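Local coordinates for protein NF-kappa-B inhibitor beta (Mus musculus, PDB 1OY3) that inhibits NF-kappa-B by binding it and trapping it in the cytoplasm, although its unphosphorylated, resynthesized form can bind NF-kappa-B and allow its transport to the nucleus, at residues C[51-56]-C[79-84]; C[59-64]-C[94-99]; C[145-150]-C[178-183]. One frame throughout, in Å; residues are numbered along the deposited sequence.

Overall arrangement
Contacts 1 and 2 join the second and third ankyrin repeats of the helical stack. In contact 1 the first helices of these repeats, 48-55 and 81-85, pack together, and in contact 2 the second helices, 58-66 and 91-97, do so; the two centres lie about 10 Å apart and their segments alternate along the chain. Contact 3 follows both in sequence: the loop segment 145-150 meets the end of helix 171-180 in the fourth repeat, about 14 Å from the centre of contact 2 and 16 Å from that of contact 1. Through Trp147 and Gln150 it touches Leu97-Gln99 of contact 2 and continues the stack past unmodelled residues 109-143. Another protein chain reaches contact 1 alone.

Contact 1: C[51-56]-C[79-84]; sequences LAAILG and HTALHL
Neighbouring ankyrin repeats stack here through their first helices, with Ala53 and Ile54 of helix 48-55 (ANK 2) laid against Ala81 and Leu84 of helix 81-85 (ANK 3). Residues 80-83 read Thr-Ala-Leu-His, a variant of the Thr-Pro-Leu-His signature that opens this helix in ankyrin repeats. Small residues let the backbones draw close: the CA atoms of Ala53 and Ala81 are 5.8 Å apart. The methyl CB of Ala53 points at the other helix and sits 3.5 Å from the carbonyl oxygen Ala81 O, with Ala81 CB and Leu84 CB also in contact. Alanine, with its single methyl, suits a place where the backbones come this near. Beside the alanines, Ile54 and Leu84 fill the interface. Ile54 CG1 stands beside the backbone N and anti to the carbonyl carbon (chi1 -71°), which turns this branch toward Leu84 CD1 at 3.9 Å; the two side chains cross obliquely, and Ile54 CD1 touches the same methyl at 4.0 Å. Both residues also pack against another protein chain of the assembly, which donates a hydrogen bond from a basic side chain to Ile54 O. Helix 48-55 ends in a Schellman motif at Gly56, whose positive phi suits glycine. Helix 81-85 begins with a capping box in which side chain and backbone satisfy each other: His83 N donates to the N-cap oxygen Thr80 OG1 (3.1 Å), and Thr80 N returns a nearly straight bond of 174° to His83 ND1 at 3.2 Å, coming in 22° out of the imidazole plane.

Contact 2: C[59-64]-C[94-99]; sequences STVEKL and ACVLLQ
Apolar contacts between Val61 and Glu62 of helix 58-66 and Val96 and Leu97 of helix 91-97 join the second helices of ankyrin repeats ANK 2 and ANK 3. The buried part is purely hydrocarbon. Val61 CG1, anti to the backbone N (chi1 167°), reaches across to Leu97 CD2 at 3.8 Å and to Leu97 CG at 4.0 Å, the two side chains crossing at about a right angle. The same methyl also meets Val96 CG1 at 4.0 Å, so one branch of Val61 serves both partners. A beta-branched residue suits this place because its methyls stay close to the helix surface and have few rotamers to lose on packing.

A second kind of contact, at the more solvent-exposed border, sets a methyl against the backbone and the base of a charged side chain. Val96 CG1 lies 3.7 Å from Glu62 CA and 3.8 Å from Glu62 CB. Glu62 leaves its helix with CG anti to the backbone N (chi1 176°) and stays extended through CD; it thus lends its aliphatic root to the interface while its carboxylate is carried outward. An acidic residue can therefore stand at this exposed border without burying its charge.

On the inner side, Val61 also packs on Leu49 and Ala52 of helix 48-55, while Leu97 rests on Ala81 of helix 81-85. The interface is thus roofed by the first helices of the two repeats, and Leu25 and Leu29 of helix 22-32 continue the stack beyond helix 58-66.

Contact 3: C[145-150]-C[178-183]; sequences EDWRLQ and RDAGAD
The loop that leads into the fourth ankyrin repeat closes here, through Trp147 and Arg148 of a short 3-10 segment, over Ala180 at the end of helix 171-180. That helix finishes in a Schellman motif: Gly181 takes up a positive phi of 96°, at which a side chain would press on the preceding carbonyl. The direct contact is modest. Trp147 brings the far end of its indole to the alanine, CZ3 lying 4.3 Å from Ala180 CB and CH2 4.0 Å from Ala180 O. Its CG occupies the position between the backbone N and the carbonyl carbon (chi1 61°), which lays the ring back alongside Arg148. Arg148 CG then sits 3.5 Å above one face of the indole, displaced from the ring centre. The indole and the guanidinium group are inclined to each other, with Trp147 CZ2 over one guanidinium face, and the charged end of Arg148 remains at the surface. Arg148 NE passes Ala180 O obliquely at 3.6 Å; a water makes the polar link. Arg148 NH2 donates to this water molecule at 2.8 Å, in the guanidinium plane, and the water donates to Asp179 O at 3.2 Å. The loop has its own bracing. Asp146 OD2 accepts from Arg148 N in an Asx turn, met from above the carboxylate plane, and Gln150 NE2 reaches a lone pair of Trp147 O at 2.9 Å. The same amide nitrogen probably also donates to Leu97 O, at the end of helix 91-97. With Trp147 and Gln150 both resting on Tyr65 of helix 58-66, the loop spans from the second repeat's second helix to helix 171-180 of the fourth.

Contact 1: C[51-56]-C[79-84]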
loop_
_atom_site.group_PDB
_atom_site.type_symbol
_atom_site.label_atom_id
_atom_site.label_comp_id
_atom_site.label_asym_id
_atom_site.label_seq_id
_atom_site.Cartn_x
_atom_site.Cartn_y
_atom_site.Cartn_z
ATOM N N LEU C 51 -0.740 3.637 16.846
ATOM C CA LEU C 51 -1.328 2.549 17.611
ATOM C C LEU C 51 -2.784 2.837 17.952
ATOM O O LEU C 51 -3.636 1.970 17.815
ATOM C CB LEU C 51 -0.518 2.322 18.895
ATOM C CG LEU C 51 0.892 1.802 18.611
ATOM C CD1 LEU C 51 1.713 1.737 19.903
ATOM C CD2 LEU C 51 0.792 0.439 17.948
ATOM N N ALA C 52 -3.058 4.060 18.394
ATOM C CA ALA C 52 -4.402 4.464 18.774
ATOM C C ALA C 52 -5.333 4.380 17.561
ATOM O O ALA C 52 -6.488 3.951 17.680
ATOM C CB ALA C 52 -4.375 5.897 19.328
ATOM N N ALA C 53 -4.819 4.779 16.401
ATOM C CA ALA C 53 -5.600 4.745 15.165
ATOM C C ALA C 53 -5.971 3.317 14.767
ATOM O O ALA C 53 -7.109 3.042 14.382
ATOM C CB ALA C 53 -4.824 5.411 14.036
ATOM N N ILE C 54 -5.009 2.416 14.867
ATOM C CA ILE C 54 -5.228 1.024 14.522
ATOM C C ILE C 54 -6.284 0.432 15.433
ATOM O O ILE C 54 -7.138 -0.334 14.986
ATOM C CB ILE C 54 -3.914 0.205 14.646
ATOM C CG1 ILE C 54 -2.956 0.592 13.515
ATOM C CG2 ILE C 54 -4.207 -1.290 14.596
ATOM C CD1 ILE C 54 -1.535 0.135 13.737
ATOM N N LEU C 55 -6.228 0.793 16.711
ATOM C CA LEU C 55 -7.179 0.276 17.686
ATOM C C LEU C 55 -8.563 0.900 17.529
ATOM O O LEU C 55 -9.532 0.430 18.131
ATOM C CB LEU C 55 -6.664 0.518 19.108
ATOM C CG LEU C 55 -5.422 -0.281 19.531
ATOM C CD1 LEU C 55 -5.000 0.119 20.961
ATOM C CD2 LEU C 55 -5.719 -1.776 19.446
ATOM N N GLY C 56 -8.643 1.957 16.722
ATOM C CA GLY C 56 -9.911 2.629 16.491
ATOM C C GLY C 56 -10.462 3.324 17.721
ATOM O O GLY C 56 -11.677 3.389 17.910
ATOM N N HIS C 79 2.521 4.696 6.180
ATOM C CA HIS C 79 1.172 5.046 6.607
ATOM C C HIS C 79 1.126 6.074 7.726
ATOM O O HIS C 79 1.786 5.909 8.752
ATOM C CB HIS C 79 0.424 3.804 7.093
ATOM C CG HIS C 79 0.356 2.701 6.086
ATOM N ND1 HIS C 79 -0.432 2.769 4.960
ATOM C CD2 HIS C 79 0.978 1.497 6.039
ATOM C CE1 HIS C 79 -0.297 1.655 4.262
ATOM N NE2 HIS C 79 0.553 0.868 4.895
ATOM N N THR C 80 0.356 7.139 7.530
ATOM C CA THR C 80 0.175 8.141 8.580
ATOM C C THR C 80 -0.920 7.538 9.440
ATOM O O THR C 80 -1.469 6.479 9.092
ATOM C CB THR C 80 -0.381 9.460 8.042
ATOM O OG1 THR C 80 -1.611 9.196 7.357
ATOM C CG2 THR C 80 0.602 10.121 7.087
ATOM N N ALA C 81 -1.250 8.206 10.545
ATOM C CA ALA C 81 -2.318 7.743 11.425
ATOM C C ALA C 81 -3.630 7.715 10.635
ATOM O O ALA C 81 -4.444 6.806 10.802
ATOM C CB ALA C 81 -2.464 8.674 12.637
ATOM N N LEU C 82 -3.830 8.714 9.773
ATOM C CA LEU C 82 -5.046 8.772 8.960
ATOM C C LEU C 82 -5.104 7.592 8.001
ATOM O O LEU C 82 -6.174 7.063 7.746
ATOM C CB LEU C 82 -5.137 10.083 8.149
ATOM C CG LEU C 82 -6.402 10.208 7.272
ATOM C CD1 LEU C 82 -7.634 10.062 8.154
ATOM C CD2 LEU C 82 -6.440 11.557 6.516
ATOM N N HIS C 83 -3.960 7.187 7.454
ATOM C CA HIS C 83 -3.930 6.052 6.525
ATOM C C HIS C 83 -4.401 4.788 7.208
ATOM O O HIS C 83 -5.126 3.999 6.623
ATOM C CB HIS C 83 -2.517 5.775 6.001
ATOM C CG HIS C 83 -2.153 6.551 4.775
ATOM N ND1 HIS C 83 -1.307 7.637 4.807
ATOM C CD2 HIS C 83 -2.507 6.385 3.479
ATOM C CE1 HIS C 83 -1.153 8.107 3.581
ATOM N NE2 HIS C 83 -1.873 7.365 2.759
ATOM N N LEU C 84 -3.944 4.596 8.440
ATOM C CA LEU C 84 -4.286 3.418 9.221
ATOM C C LEU C 84 -5.772 3.395 9.549
ATOM O O LEU C 84 -6.402 2.341 9.516
ATOM C CB LEU C 84 -3.440 3.378 10.505
ATOM C CG LEU C 84 -1.928 3.281 10.257
ATOM C CD1 LEU C 84 -1.158 3.440 11.568
ATOM C CD2 LEU C 84 -1.613 1.938 9.609
#

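Contact 2: C[59-64]-C[94-99]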
loop_
_atom_site.group_PDB
_atom_site.type_symbol
_atom_site.label_atom_id
_atom_site.label_comp_id
_atom_site.label_asym_id
_atom_site.label_seq_id
_atom_site.Cartn_x
_atom_site.Cartn_y
_atom_site.Cartn_z
ATOM N N SER C 59 -11.281 8.441 21.324
ATOM C CA SER C 59 -10.969 9.219 22.504
ATOM C C SER C 59 -9.453 9.293 22.693
ATOM O O SER C 59 -8.898 10.353 22.985
ATOM C CB SER C 59 -11.628 8.586 23.727
ATOM O OG SER C 59 -11.327 9.321 24.889
ATOM N N THR C 60 -8.780 8.170 22.491
ATOM C CA THR C 60 -7.331 8.118 22.658
ATOM C C THR C 60 -6.598 8.907 21.569
ATOM O O THR C 60 -5.540 9.489 21.815
ATOM C CB THR C 60 -6.849 6.657 22.663
ATOM O OG1 THR C 60 -7.527 5.950 23.710
ATOM C CG2 THR C 60 -5.334 6.584 22.887
ATOM N N VAL C 61 -7.173 8.950 20.372
ATOM C CA VAL C 61 -6.554 9.681 19.289
ATOM C C VAL C 61 -6.611 11.181 19.571
ATOM O O VAL C 61 -5.674 11.911 19.238
ATOM C CB VAL C 61 -7.237 9.365 17.932
ATOM C CG1 VAL C 61 -6.799 10.372 16.872
ATOM C CG2 VAL C 61 -6.868 7.935 17.494
ATOM N N GLU C 62 -7.693 11.639 20.200
ATOM C CA GLU C 62 -7.838 13.058 20.513
ATOM C C GLU C 62 -6.821 13.516 21.550
ATOM O O GLU C 62 -6.237 14.592 21.421
ATOM C CB GLU C 62 -9.261 13.365 21.009
ATOM C CG GLU C 62 -9.482 14.817 21.454
ATOM C CD GLU C 62 -10.941 15.130 21.773
ATOM O OE1 GLU C 62 -11.599 14.289 22.421
ATOM O OE2 GLU C 62 -11.428 16.213 21.382
ATOM N N LYS C 63 -6.614 12.704 22.582
ATOM C CA LYS C 63 -5.662 13.056 23.633
ATOM C C LYS C 63 -4.290 13.242 23.024
ATOM O O LYS C 63 -3.635 14.267 23.233
ATOM C CB LYS C 63 -5.610 11.959 24.690
ATOM C CG LYS C 63 -6.901 11.777 25.449
ATOM C CD LYS C 63 -6.707 10.742 26.545
ATOM C CE LYS C 63 -7.962 10.558 27.364
ATOM N NZ LYS C 63 -7.747 9.465 28.341
ATOM N N LEU C 64 -3.867 12.253 22.244
ATOM C CA LEU C 64 -2.573 12.301 21.583
ATOM C C LEU C 64 -2.517 13.498 20.641
ATOM O O LEU C 64 -1.526 14.236 20.620
ATOM C CB LEU C 64 -2.322 10.983 20.823
ATOM C CG LEU C 64 -2.242 9.786 21.776
ATOM C CD1 LEU C 64 -2.287 8.459 21.022
ATOM C CD2 LEU C 64 -0.954 9.907 22.596
ATOM N N ALA C 94 -10.775 9.131 12.226
ATOM C CA ALA C 94 -10.467 9.980 11.081
ATOM C C ALA C 94 -11.071 11.356 11.308
ATOM O O ALA C 94 -10.480 12.374 10.960
ATOM C CB ALA C 94 -11.037 9.364 9.790
ATOM N N CYS C 95 -12.265 11.360 11.889
ATOM C CA CYS C 95 -12.999 12.581 12.175
ATOM C C CYS C 95 -12.227 13.484 13.159
ATOM O O CYS C 95 -12.133 14.706 12.977
ATOM C CB CYS C 95 -14.369 12.192 12.723
ATOM S SG CYS C 95 -15.514 13.539 12.830
ATOM N N VAL C 96 -11.671 12.873 14.198
ATOM C CA VAL C 96 -10.878 13.601 15.185
ATOM C C VAL C 96 -9.670 14.246 14.495
ATOM O O VAL C 96 -9.324 15.397 14.759
ATOM C CB VAL C 96 -10.337 12.653 16.285
ATOM C CG1 VAL C 96 -9.383 13.402 17.179
ATOM C CG2 VAL C 96 -11.495 12.057 17.091
ATOM N N LEU C 97 -9.026 13.493 13.609
ATOM C CA LEU C 97 -7.850 13.997 12.915
ATOM C C LEU C 97 -8.142 15.048 11.855
ATOM O O LEU C 97 -7.361 15.986 11.681
ATOM C CB LEU C 97 -7.080 12.848 12.262
ATOM C CG LEU C 97 -6.432 11.812 13.189
ATOM C CD1 LEU C 97 -5.836 10.699 12.347
ATOM C CD2 LEU C 97 -5.362 12.473 14.063
ATOM N N LEU C 98 -9.266 14.888 11.159
ATOM C CA LEU C 98 -9.654 15.785 10.076
ATOM C C LEU C 98 -10.237 17.155 10.461
ATOM O O LEU C 98 -11.309 17.534 9.995
ATOM C CB LEU C 98 -10.628 15.043 9.153
ATOM C CG LEU C 98 -10.031 13.790 8.492
ATOM C CD1 LEU C 98 -11.126 12.973 7.835
ATOM C CD2 LEU C 98 -8.979 14.198 7.483
ATOM N N GLN C 99 -9.518 17.886 11.306
ATOM C CA GLN C 99 -9.926 19.221 11.755
ATOM C C GLN C 99 -8.753 19.827 12.506
ATOM O O GLN C 99 -7.809 19.124 12.839
ATOM C CB GLN C 99 -11.145 19.139 12.684
ATOM C CG GLN C 99 -10.909 18.402 13.995
ATOM C CD GLN C 99 -12.205 18.152 14.772
ATOM O OE1 GLN C 99 -12.730 17.038 14.788
ATOM N NE2 GLN C 99 -12.724 19.191 15.406
#

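Contact 3: C[145-150]-C[178-183]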
loop_
_atom_site.group_PDB
_atom_site.type_symbol
_atom_site.label_atom_id
_atom_site.label_comp_id
_atom_site.label_asym_id
_atom_site.label_seq_id
_atom_site.Cartn_x
_atom_site.Cartn_y
_atom_site.Cartn_z
ATOM N N GLU C 145 0.770 24.461 9.815
ATOM C CA GLU C 145 -0.165 23.973 10.829
ATOM C C GLU C 145 -1.513 23.735 10.155
ATOM O O GLU C 145 -2.570 24.071 10.686
ATOM C CB GLU C 145 -0.314 24.982 11.978
ATOM C CG GLU C 145 -1.156 26.221 11.676
ATOM C CD GLU C 145 -0.433 27.248 10.828
ATOM O OE1 GLU C 145 0.601 27.782 11.290
ATOM O OE2 GLU C 145 -0.903 27.525 9.703
ATOM N N ASP C 146 -1.445 23.138 8.970
ATOM C CA ASP C 146 -2.609 22.831 8.153
ATOM C C ASP C 146 -2.925 21.337 8.265
ATOM O O ASP C 146 -2.254 20.511 7.656
ATOM C CB ASP C 146 -2.298 23.191 6.699
ATOM C CG ASP C 146 -3.494 23.055 5.791
ATOM O OD1 ASP C 146 -3.316 23.164 4.559
ATOM O OD2 ASP C 146 -4.610 22.846 6.311
ATOM N N TRP C 147 -3.940 20.996 9.052
ATOM C CA TRP C 147 -4.326 19.601 9.232
ATOM C C TRP C 147 -4.684 18.937 7.907
ATOM O O TRP C 147 -4.695 17.714 7.812
ATOM C CB TRP C 147 -5.521 19.489 10.181
ATOM C CG TRP C 147 -6.752 20.202 9.699
ATOM C CD1 TRP C 147 -7.104 21.497 9.956
ATOM C CD2 TRP C 147 -7.773 19.674 8.837
ATOM N NE1 TRP C 147 -8.279 21.809 9.310
ATOM C CE2 TRP C 147 -8.709 20.710 8.614
ATOM C CE3 TRP C 147 -7.985 18.430 8.231
ATOM C CZ2 TRP C 147 -9.842 20.536 7.807
ATOM C CZ3 TRP C 147 -9.116 18.255 7.430
ATOM C CH2 TRP C 147 -10.025 19.300 7.225
ATOM N N ARG C 148 -4.977 19.744 6.888
ATOM C CA ARG C 148 -5.344 19.224 5.571
ATOM C C ARG C 148 -4.186 18.567 4.810
ATOM O O ARG C 148 -4.394 17.925 3.780
ATOM C CB ARG C 148 -5.954 20.340 4.715
ATOM C CG ARG C 148 -7.355 20.761 5.132
ATOM C CD ARG C 148 -8.000 21.621 4.038
ATOM N NE ARG C 148 -9.447 21.744 4.199
ATOM C CZ ARG C 148 -10.041 22.459 5.152
ATOM N NH1 ARG C 148 -9.309 23.126 6.036
ATOM N NH2 ARG C 148 -11.368 22.502 5.226
ATOM N N LEU C 149 -2.969 18.734 5.313
ATOM C CA LEU C 149 -1.807 18.127 4.683
ATOM C C LEU C 149 -1.875 16.607 4.862
ATOM O O LEU C 149 -1.089 15.879 4.268
ATOM C CB LEU C 149 -0.514 18.669 5.303
ATOM C CG LEU C 149 -0.330 20.188 5.207
ATOM C CD1 LEU C 149 0.885 20.620 6.018
ATOM C CD2 LEU C 149 -0.180 20.594 3.749
ATOM N N GLN C 150 -2.811 16.135 5.688
ATOM C CA GLN C 150 -2.974 14.695 5.923
ATOM C C GLN C 150 -3.706 14.047 4.746
ATOM O O GLN C 150 -3.472 12.879 4.402
ATOM C CB GLN C 150 -3.804 14.442 7.183
ATOM C CG GLN C 150 -3.175 14.876 8.500
ATOM C CD GLN C 150 -4.163 14.777 9.666
ATOM O OE1 GLN C 150 -4.489 13.682 10.130
ATOM N NE2 GLN C 150 -4.658 15.924 10.124
ATOM N N ARG C 178 -14.189 13.112 1.453
ATOM C CA ARG C 178 -14.758 14.034 0.478
ATOM C C ARG C 178 -15.031 15.380 1.152
ATOM O O ARG C 178 -14.479 16.410 0.761
ATOM C CB ARG C 178 -16.063 13.462 -0.079
ATOM C CG ARG C 178 -16.868 14.441 -0.931
ATOM C CD ARG C 178 -18.291 13.962 -1.076
ATOM N NE ARG C 178 -18.992 13.982 0.205
ATOM C CZ ARG C 178 -20.098 13.298 0.473
ATOM N NH1 ARG C 178 -20.646 12.524 -0.450
ATOM N NH2 ARG C 178 -20.665 13.393 1.669
ATOM N N ASP C 179 -15.868 15.353 2.186
ATOM C CA ASP C 179 -16.215 16.559 2.921
ATOM C C ASP C 179 -14.967 17.260 3.460
ATOM O O ASP C 179 -14.955 18.483 3.607
ATOM C CB ASP C 179 -17.172 16.217 4.074
ATOM C CG ASP C 179 -18.498 15.616 3.588
ATOM O OD1 ASP C 179 -19.305 15.190 4.437
ATOM O OD2 ASP C 179 -18.742 15.570 2.362
ATOM N N ALA C 180 -13.917 16.494 3.751
ATOM C CA ALA C 180 -12.676 17.077 4.273
ATOM C C ALA C 180 -11.899 17.807 3.172
ATOM O O ALA C 180 -10.951 18.558 3.447
ATOM C CB ALA C 180 -11.803 15.993 4.900
ATOM N N GLY C 181 -12.299 17.573 1.925
ATOM C CA GLY C 181 -11.644 18.228 0.805
ATOM C C GLY C 181 -10.563 17.408 0.121
ATOM O O GLY C 181 -9.668 17.974 -0.506
ATOM N N ALA C 182 -10.630 16.083 0.234
ATOM C CA ALA C 182 -9.625 15.233 -0.399
ATOM C C ALA C 182 -9.726 15.326 -1.929
ATOM O O ALA C 182 -10.801 15.569 -2.483
ATOM C CB ALA C 182 -9.799 13.783 0.055
ATOM N N ASP C 183 -8.599 15.142 -2.610
ATOM C CA ASP C 183 -8.577 15.204 -4.075
ATOM C C ASP C 183 -9.192 13.928 -4.672
ATOM O O ASP C 183 -8.569 12.868 -4.675
ATOM C CB ASP C 183 -7.138 15.388 -4.545
ATOM C CG ASP C 183 -7.005 15.417 -6.051
ATOM O OD1 ASP C 183 -8.016 15.227 -6.772
ATOM O OD2 ASP C 183 -5.865 15.632 -6.507
HETATM O O HOH W 1 -13.727 21.288 4.434
#